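Local structure of muconate cycloisomerase (Azorhizobium caulinodans, 3MY9) at residues 312-315 and 316-320; 284-287 and 288-292; 121-124 and 125-128; 129-132 and 133-136. The protein is a magnesium-containing member of the enolase superfamily, built from an N-terminal capping domain and a C-terminal domain related to the TIM barrel. All coordinates share one frame; numbering follows the deposited sequence.

Contact 1. Residues 312-315 and 316-320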
loop_
_atom_site.group_PDB
_atom_site.type_symbol
_atom_site.label_atom_id
_atom_site.label_comp_id
_atom_site.label_asym_id
_atom_site.label_seq_id
_atom_site.Cartn_x
_atom_site.Cartn_y
_atom_site.Cartn_z
ATOM N N THR A 312 36.771 14.197 -11.732
ATOM C CA THR A 312 37.715 13.685 -10.751
ATOM C C THR A 312 37.682 14.486 -9.438
ATOM O O THR A 312 37.736 13.916 -8.355
ATOM C CB THR A 312 39.129 13.702 -11.363
ATOM O OG1 THR A 312 39.161 12.791 -12.471
ATOM C CG2 THR A 312 40.137 13.269 -10.357
ATOM N N GLN A 313 37.586 15.809 -9.546
ATOM C CA GLN A 313 37.413 16.696 -8.369
ATOM C C GLN A 313 36.115 16.411 -7.621
ATOM O O GLN A 313 36.086 16.309 -6.381
ATOM C CB GLN A 313 37.414 18.173 -8.798
ATOM C CG GLN A 313 38.691 18.645 -9.466
ATOM C CD GLN A 313 39.817 18.904 -8.498
ATOM O OE1 GLN A 313 39.604 19.067 -7.302
ATOM N NE2 GLN A 313 41.043 18.957 -9.020
ATOM N N LEU A 314 35.024 16.302 -8.375
ATOM C CA LEU A 314 33.747 15.931 -7.781
ATOM C C LEU A 314 33.874 14.639 -6.979
ATOM O O LEU A 314 33.486 14.578 -5.812
ATOM C CB LEU A 314 32.654 15.765 -8.842
ATOM C CG LEU A 314 31.394 15.115 -8.223
ATOM C CD1 LEU A 314 30.643 16.195 -7.438
ATOM C CD2 LEU A 314 30.548 14.428 -9.252
ATOM N N ILE A 315 34.401 13.597 -7.605
ATOM C CA ILE A 315 34.440 12.310 -6.950
ATOM C C ILE A 315 35.386 12.365 -5.760
ATOM O O ILE A 315 35.101 11.802 -4.714
ATOM C CB ILE A 315 34.813 11.183 -7.913
ATOM C CG1 ILE A 315 33.713 11.000 -8.979
ATOM C CG2 ILE A 315 35.033 9.869 -7.150
ATOM C CD1 ILE A 315 34.137 10.048 -10.134
ATOM N N ALA A 316 36.481 13.106 -5.900
ATOM C CA ALA A 316 37.430 13.303 -4.819
ATOM C C ALA A 316 36.764 13.863 -3.548
ATOM O O ALA A 316 37.190 13.550 -2.425
ATOM C CB ALA A 316 38.542 14.229 -5.292
ATOM N N ALA A 317 35.738 14.689 -3.745
ATOM C CA ALA A 317 35.060 15.433 -2.664
ATOM C C ALA A 317 33.708 14.835 -2.266
ATOM O O ALA A 317 32.964 15.449 -1.484
ATOM C CB ALA A 317 34.848 16.889 -3.112
ATOM N N THR A 318 33.361 13.666 -2.809
ATOM C CA THR A 318 31.990 13.120 -2.645
ATOM C C THR A 318 32.090 11.667 -2.167
ATOM O O THR A 318 32.137 10.749 -2.952
ATOM C CB THR A 318 31.184 13.241 -3.935
ATOM O OG1 THR A 318 31.267 14.584 -4.424
ATOM C CG2 THR A 318 29.691 12.885 -3.701
ATOM N N PRO A 319 32.138 11.465 -0.852
ATOM C CA PRO A 319 32.538 10.177 -0.286
ATOM C C PRO A 319 31.632 9.006 -0.679
ATOM O O PRO A 319 32.124 7.881 -0.823
ATOM C CB PRO A 319 32.470 10.419 1.232
ATOM C CG PRO A 319 31.591 11.628 1.403
ATOM C CD PRO A 319 31.764 12.449 0.172
ATOM N N GLY A 320 30.334 9.275 -0.890
ATOM C CA GLY A 320 29.372 8.243 -1.276
ATOM C C GLY A 320 29.611 7.667 -2.673
ATOM O O GLY A 320 29.094 6.604 -3.003
#
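Leu314 and Thr318 meet where helix 305-316 runs out into a loop, in the TIM-barrel-like domain; Ala317 is the first residue to leave helical backbone angles. The backbone bonds record this change. Ala316 N still reaches back four residues to Thr312 O at 2.9 Å, whereas the matching bond from Ala317 N to Gln313 O is weak. Ala317 N turns instead to Leu314 O at 3.1 Å, and Thr318 N bonds to Ile315 O at 3.2 Å, so the last turn tightens to a spacing of three.

Among the side chains, Thr318 does the polar work. Its hydroxyl sits beside the backbone N (chi1 -51°), which aims OG1 back at the helix end; there it donates to Leu314 O and is also bonded to Gln283 NE2 of helix 279-292. The amide of Gln313 lies on another side of the helix, where OE1 accepts from Ala125 N and NE2 donates to Leu358 O. Thr312 OG1 bonds back to Leu308 O within the helix.

A carbon-oxygen contact adds to this, Leu314 CD1 lying 3.5 Å from Thr318 OG1, while the Leu314 side chain packs on Leu279 and Ala282 of helix 279-292. Leu314 O is thus gripped twice, by Ala317 N over one face of its carbonyl plane and by Thr318 OG1, 2.6 Å away, over the opposite face.

Contact 2. Residues 284-287 and 288-292; sequences SLMA and IADTA
Ala289 N and Asp290 N bond back to Leu285 O and Met286 O at 3.1 Å and 2.9 Å in regular helical steps, while the preceding step, Ile288 N to Ser284 O, is stretched and weak. On this frame Met286 folds forward along helix 279-292, a helix of the TIM-barrel-like domain. Its chain bends at both chi2 (-54°) and chi3 (-60°), which lays SD 3.9 Å from Ala289 CB and brings CE to 3.8 Å from Asp290 OD1, the two side chains crossing at about a right angle. Ile288 turns to another flank and packs on Leu257 and Met258 of helix 254-263, as well as on Ile288 of the second subunit; Ser284 and Ala287 also face that subunit, and Thr291 packs on its Ala254.

Thr291 carries the polar side-chain contact, a threonine hydroxyl bonded to the carbonyl four residues back. With OG1 beside its own backbone N (chi1 -52°), the hydroxyl reaches Ala287 O at 2.9 Å, nearly along the C=O axis, and Thr291 N joins the same oxygen at 3.2 Å from above the carbonyl plane. Ala287 O therefore accepts two bonds from one residue, and the threonine hydroxyl is satisfied inside its own helix.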
loop_
_atom_site.group_PDB
_atom_site.type_symbol
_atom_site.label_atom_id
_atom_site.label_comp_id
_atom_site.label_asym_id
_atom_site.label_seq_id
_atom_site.Cartn_x
_atom_site.Cartn_y
_atom_site.Cartn_z
ATOM N N SER A 284 24.197 17.041 -4.381
ATOM C CA SER A 284 22.845 17.010 -3.815
ATOM C C SER A 284 22.226 15.621 -4.021
ATOM O O SER A 284 21.620 15.066 -3.104
ATOM C CB SER A 284 21.947 18.056 -4.488
ATOM O OG SER A 284 22.448 19.348 -4.264
ATOM N N LEU A 285 22.391 15.092 -5.237
ATOM C CA LEU A 285 21.956 13.759 -5.591
ATOM C C LEU A 285 22.550 12.755 -4.598
ATOM O O LEU A 285 21.834 11.929 -4.013
ATOM C CB LEU A 285 22.422 13.424 -7.007
ATOM C CG LEU A 285 21.992 12.095 -7.622
ATOM C CD1 LEU A 285 22.296 12.072 -9.107
ATOM C CD2 LEU A 285 22.742 10.981 -6.968
ATOM N N MET A 286 23.854 12.833 -4.388
ATOM C CA MET A 286 24.510 11.910 -3.446
ATOM C C MET A 286 24.107 12.098 -1.948
ATOM O O MET A 286 24.161 11.147 -1.186
ATOM C CB MET A 286 26.007 11.904 -3.671
ATOM C CG MET A 286 26.373 11.196 -5.001
ATOM S SD MET A 286 25.715 9.525 -5.210
ATOM C CE MET A 286 26.473 8.757 -3.837
ATOM N N ALA A 287 23.600 13.259 -1.541
ATOM C CA ALA A 287 23.073 13.383 -0.171
ATOM C C ALA A 287 21.829 12.507 0.012
ATOM O O ALA A 287 21.641 11.901 1.065
ATOM C CB ALA A 287 22.718 14.816 0.141
ATOM N N ILE A 288 20.978 12.466 -1.011
ATOM C CA ILE A 288 19.823 11.615 -1.001
ATOM C C ILE A 288 20.250 10.137 -0.953
ATOM O O ILE A 288 19.726 9.369 -0.150
ATOM C CB ILE A 288 18.930 11.816 -2.223
ATOM C CG1 ILE A 288 18.362 13.228 -2.251
ATOM C CG2 ILE A 288 17.787 10.802 -2.211
ATOM C CD1 ILE A 288 17.859 13.626 -3.587
ATOM N N ALA A 289 21.198 9.776 -1.816
ATOM C CA ALA A 289 21.631 8.421 -1.977
ATOM C C ALA A 289 22.321 7.897 -0.703
ATOM O O ALA A 289 22.081 6.762 -0.324
ATOM C CB ALA A 289 22.556 8.281 -3.225
ATOM N N ASP A 290 23.165 8.717 -0.068
ATOM C CA ASP A 290 23.820 8.364 1.212
ATOM C C ASP A 290 22.787 8.090 2.309
ATOM O O ASP A 290 22.877 7.101 3.022
ATOM C CB ASP A 290 24.779 9.492 1.704
ATOM C CG ASP A 290 26.037 9.617 0.861
ATOM O OD1 ASP A 290 26.264 8.758 -0.038
ATOM O OD2 ASP A 290 26.800 10.602 1.074
ATOM N N THR A 291 21.806 8.980 2.447
ATOM C CA THR A 291 20.740 8.768 3.406
ATOM C C THR A 291 20.002 7.458 3.110
ATOM O O THR A 291 19.690 6.699 4.018
ATOM C CB THR A 291 19.762 9.961 3.430
ATOM O OG1 THR A 291 20.512 11.163 3.610
ATOM C CG2 THR A 291 18.769 9.821 4.583
ATOM N N ALA A 292 19.790 7.164 1.836
ATOM C CA ALA A 292 19.059 5.965 1.432
ATOM C C ALA A 292 19.891 4.691 1.401
ATOM O O ALA A 292 19.338 3.631 1.185
ATOM C CB ALA A 292 18.401 6.153 0.069
#

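Contact 3. Residues 121-124 and 125-128; sequences GLSV and ADLL
Asp126 holds CG beside its backbone N (chi1 -63°), and Ser123 holds OG between its N and carbonyl carbon (chi1 67°), turns that put OD2 by Ser123 N and OG by Asp126 N. Ser123 N donates to Asp126 OD2 at 2.6 Å, arriving from above the carboxylate plane. The reciprocal bond, Asp126 N to Ser123 OG, would complete a capping box, but OG lies too close to Asp126 CG in the model and this half is doubtful. Leu127 N reaches Ser123 O at 3.2 Å, and Leu128 N bonds to Ala125 O, closing the short turn.

The leucines pack beside this polar pair. Leu122 crosses Leu127, with CD1 3.6 Å from Leu127 CD2, and its other branch, CD2, lies 3.7 Å from Asp126 CB, shielding one side of the aspartate stem. Val124 and Leu128 run side by side in the same direction, CG1 to CD1 at 3.9 Å. A weak, long ion pair links Asp126 OD2 to Lys85 NZ of the second subunit, which would probably favour a charged carboxylate.

Ser123 and Val124 touch Gln313 of helix 305-316, and backbone bonds tie Leu122 and Val124 to Gly357. The turn itself lies between helix 102-120, whose Leu113 and Leu116 receive Val124 and Leu127, and strand 135-142.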
loop_
_atom_site.group_PDB
_atom_site.type_symbol
_atom_site.label_atom_id
_atom_site.label_comp_id
_atom_site.label_asym_id
_atom_site.label_seq_id
_atom_site.Cartn_x
_atom_site.Cartn_y
_atom_site.Cartn_z
ATOM N N GLY A 121 43.509 30.005 -4.112
ATOM C CA GLY A 121 44.437 28.921 -3.791
ATOM C C GLY A 121 43.776 27.616 -3.389
ATOM O O GLY A 121 44.356 26.827 -2.644
ATOM N N LEU A 122 42.558 27.379 -3.875
ATOM C CA LEU A 122 41.815 26.176 -3.542
ATOM C C LEU A 122 41.516 25.376 -4.796
ATOM O O LEU A 122 41.257 25.945 -5.858
ATOM C CB LEU A 122 40.477 26.541 -2.871
ATOM C CG LEU A 122 40.542 27.109 -1.448
ATOM C CD1 LEU A 122 39.120 27.502 -0.963
ATOM C CD2 LEU A 122 41.211 26.120 -0.481
ATOM N N SER A 123 41.523 24.058 -4.667
ATOM C CA SER A 123 40.996 23.200 -5.714
ATOM C C SER A 123 39.459 23.207 -5.707
ATOM O O SER A 123 38.806 23.643 -4.741
ATOM C CB SER A 123 41.469 21.775 -5.506
ATOM O OG SER A 123 40.907 21.223 -4.330
ATOM N N VAL A 124 38.884 22.671 -6.778
ATOM C CA VAL A 124 37.461 22.484 -6.855
ATOM C C VAL A 124 36.968 21.518 -5.761
ATOM O O VAL A 124 35.960 21.791 -5.112
ATOM C CB VAL A 124 37.050 22.073 -8.284
ATOM C CG1 VAL A 124 35.620 21.635 -8.316
ATOM C CG2 VAL A 124 37.280 23.269 -9.231
ATOM N N ALA A 125 37.672 20.411 -5.533
ATOM C CA ALA A 125 37.347 19.535 -4.388
ATOM C C ALA A 125 37.234 20.330 -3.064
ATOM O O ALA A 125 36.304 20.128 -2.296
ATOM C CB ALA A 125 38.386 18.432 -4.249
ATOM N N ASP A 126 38.211 21.200 -2.810
ATOM C CA ASP A 126 38.254 22.062 -1.616
ATOM C C ASP A 126 36.987 22.901 -1.450
ATOM O O ASP A 126 36.535 23.111 -0.340
ATOM C CB ASP A 126 39.426 23.062 -1.694
ATOM C CG ASP A 126 40.791 22.405 -1.731
ATOM O OD1 ASP A 126 40.922 21.278 -1.222
ATOM O OD2 ASP A 126 41.751 23.055 -2.239
ATOM N N LEU A 127 36.483 23.421 -2.566
ATOM C CA LEU A 127 35.275 24.228 -2.624
ATOM C C LEU A 127 33.976 23.415 -2.549
ATOM O O LEU A 127 32.863 23.997 -2.535
ATOM C CB LEU A 127 35.273 25.025 -3.923
ATOM C CG LEU A 127 36.416 26.039 -4.048
ATOM C CD1 LEU A 127 36.495 26.568 -5.469
ATOM C CD2 LEU A 127 36.192 27.165 -3.042
ATOM N N LEU A 128 34.111 22.088 -2.547
ATOM C CA LEU A 128 32.981 21.171 -2.505
ATOM C C LEU A 128 32.983 20.356 -1.206
ATOM O O LEU A 128 32.395 19.270 -1.134
ATOM C CB LEU A 128 33.038 20.233 -3.730
ATOM C CG LEU A 128 32.797 20.954 -5.066
ATOM C CD1 LEU A 128 32.834 19.977 -6.229
ATOM C CD2 LEU A 128 31.483 21.750 -5.057
#

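Contact 4. Residues 129-132 and 133-136; sequences GGRV and RDRI
Arg131 and Asp134 join across the bend that leads into strand 135-142. The arginine chain is extended from CG to NE, with chi2 at -165°, and this carries the guanidinium out to the aspartate. NH1 donates to Asp134 OD1 at 3.1 Å in a salt bridge. The carboxylate oxygen lies at the edge of the guanidinium, in its plane. Seen from the aspartate, the nitrogen arrives on the anti side of OD1 and is tilted from the carboxylate plane. The two flat groups are turned 49° against each other, and the side chains cross at about a right angle. Arg131 CD also lies 3.5 Å from Asp134 OD1.

Both charges have further partners: Arg131 NH2 forms a salt bridge with Asp354, and Asp134 OD1 forms one with Arg86 of the second subunit. OD1 thus pairs with two arginines, which should favour its negative charge. This is the looser side, with Arg131 and Asp134 both partly exposed.

The inner side is tighter. Arg133 starts from the crowded position, CG between N and the carbonyl carbon (chi1 57°), and its chain bends at chi3, which folds the guanidinium toward the end of helix 305-316. There NH1 donates to Ile315 O and Thr318 O, and NH2 to Pro319 O; the positive group would probably be favoured by the carbonyls at the C-terminal end of that helix. The segment leads into strand 135-142, which stands at the edge of the parallel run of strands in the TIM-barrel-like domain.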
loop_
_atom_site.group_PDB
_atom_site.type_symbol
_atom_site.label_atom_id
_atom_site.label_comp_id
_atom_site.label_asym_id
_atom_site.label_seq_id
_atom_site.Cartn_x
_atom_site.Cartn_y
_atom_site.Cartn_z
ATOM N N GLY A 129 33.688 20.877 -0.197
ATOM C CA GLY A 129 33.699 20.294 1.138
ATOM C C GLY A 129 35.022 19.663 1.500
ATOM O O GLY A 129 35.185 19.184 2.619
ATOM N N GLY A 130 35.949 19.647 0.547
ATOM C CA GLY A 130 37.260 19.077 0.737
ATOM C C GLY A 130 37.356 17.657 0.210
ATOM O O GLY A 130 36.363 16.942 0.154
ATOM N N ARG A 131 38.562 17.274 -0.193
ATOM C CA ARG A 131 38.869 15.904 -0.565
ATOM C C ARG A 131 38.599 14.942 0.573
ATOM O O ARG A 131 38.870 15.244 1.735
ATOM C CB ARG A 131 40.344 15.721 -0.908
ATOM C CG ARG A 131 40.840 16.426 -2.154
ATOM C CD ARG A 131 42.215 15.857 -2.567
ATOM N NE ARG A 131 42.686 16.413 -3.841
ATOM C CZ ARG A 131 43.777 15.985 -4.476
ATOM N NH1 ARG A 131 44.520 15.014 -3.948
ATOM N NH2 ARG A 131 44.134 16.520 -5.642
ATOM N N VAL A 132 38.078 13.779 0.186
ATOM C CA VAL A 132 37.930 12.640 1.035
ATOM C C VAL A 132 38.730 11.456 0.474
ATOM O O VAL A 132 38.914 10.456 1.155
ATOM C CB VAL A 132 36.442 12.294 1.166
ATOM C CG1 VAL A 132 36.291 10.933 1.728
ATOM C CG2 VAL A 132 35.757 13.366 2.075
ATOM N N ARG A 133 39.227 11.599 -0.757
ATOM C CA ARG A 133 40.150 10.637 -1.351
ATOM C C ARG A 133 41.065 11.310 -2.366
ATOM O O ARG A 133 40.740 12.362 -2.910
ATOM C CB ARG A 133 39.360 9.487 -2.008
ATOM C CG ARG A 133 38.357 9.949 -3.061
ATOM C CD ARG A 133 37.652 8.766 -3.685
ATOM N NE ARG A 133 36.765 8.060 -2.766
ATOM C CZ ARG A 133 35.509 8.400 -2.489
ATOM N NH1 ARG A 133 34.926 9.457 -3.060
ATOM N NH2 ARG A 133 34.809 7.650 -1.652
ATOM N N ASP A 134 42.208 10.676 -2.620
ATOM C CA ASP A 134 43.242 11.208 -3.512
ATOM C C ASP A 134 43.404 10.472 -4.848
ATOM O O ASP A 134 44.099 10.962 -5.755
ATOM C CB ASP A 134 44.572 11.153 -2.776
ATOM C CG ASP A 134 44.541 11.929 -1.471
ATOM O OD1 ASP A 134 44.121 13.109 -1.475
ATOM O OD2 ASP A 134 44.926 11.338 -0.441
ATOM N N ARG A 135 42.807 9.274 -4.920
ATOM C CA ARG A 135 42.799 8.422 -6.099
ATOM C C ARG A 135 41.373 7.893 -6.279
ATOM O O ARG A 135 40.615 7.821 -5.309
ATOM C CB ARG A 135 43.735 7.218 -5.889
ATOM C CG ARG A 135 45.102 7.551 -5.429
ATOM C CD ARG A 135 45.909 6.321 -5.070
ATOM N NE ARG A 135 47.310 6.654 -4.851
ATOM C CZ ARG A 135 48.290 5.752 -4.752
ATOM N NH1 ARG A 135 48.028 4.445 -4.840
ATOM N NH2 ARG A 135 49.533 6.145 -4.558
ATOM N N ILE A 136 41.009 7.511 -7.498
ATOM C CA ILE A 136 39.698 6.968 -7.770
ATOM C C ILE A 136 39.855 5.638 -8.506
ATOM O O ILE A 136 40.418 5.612 -9.592
ATOM C CB ILE A 136 38.858 7.879 -8.656
ATOM C CG1 ILE A 136 38.849 9.321 -8.128
ATOM C CG2 ILE A 136 37.429 7.322 -8.733
ATOM C CD1 ILE A 136 38.217 10.321 -9.080
#

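How the contacts relate
Contacts 3 and 4 follow one another along the chain, and Ala125 O is probably hydrogen-bonded to Gly130 N at 2.9 Å. Contact 1 lies against both: its centre is about 6 Å from that of contact 4, where Ala316 O meets Val132 N at 2.8 Å, and about 11 Å from that of contact 3. It also touches contact 2, with Thr318 CG2 3.8 Å from Met286 CB. Contacts 2 and 3 do not touch; their centres are about 21 Å apart. All four touch the second subunit. In contact 2 the side chain of Leu285 is about 14 Å from a bound magnesium ion; none of the metal-site residues Glu223, Asp248, Ala238 and Leu241 lies in these segments.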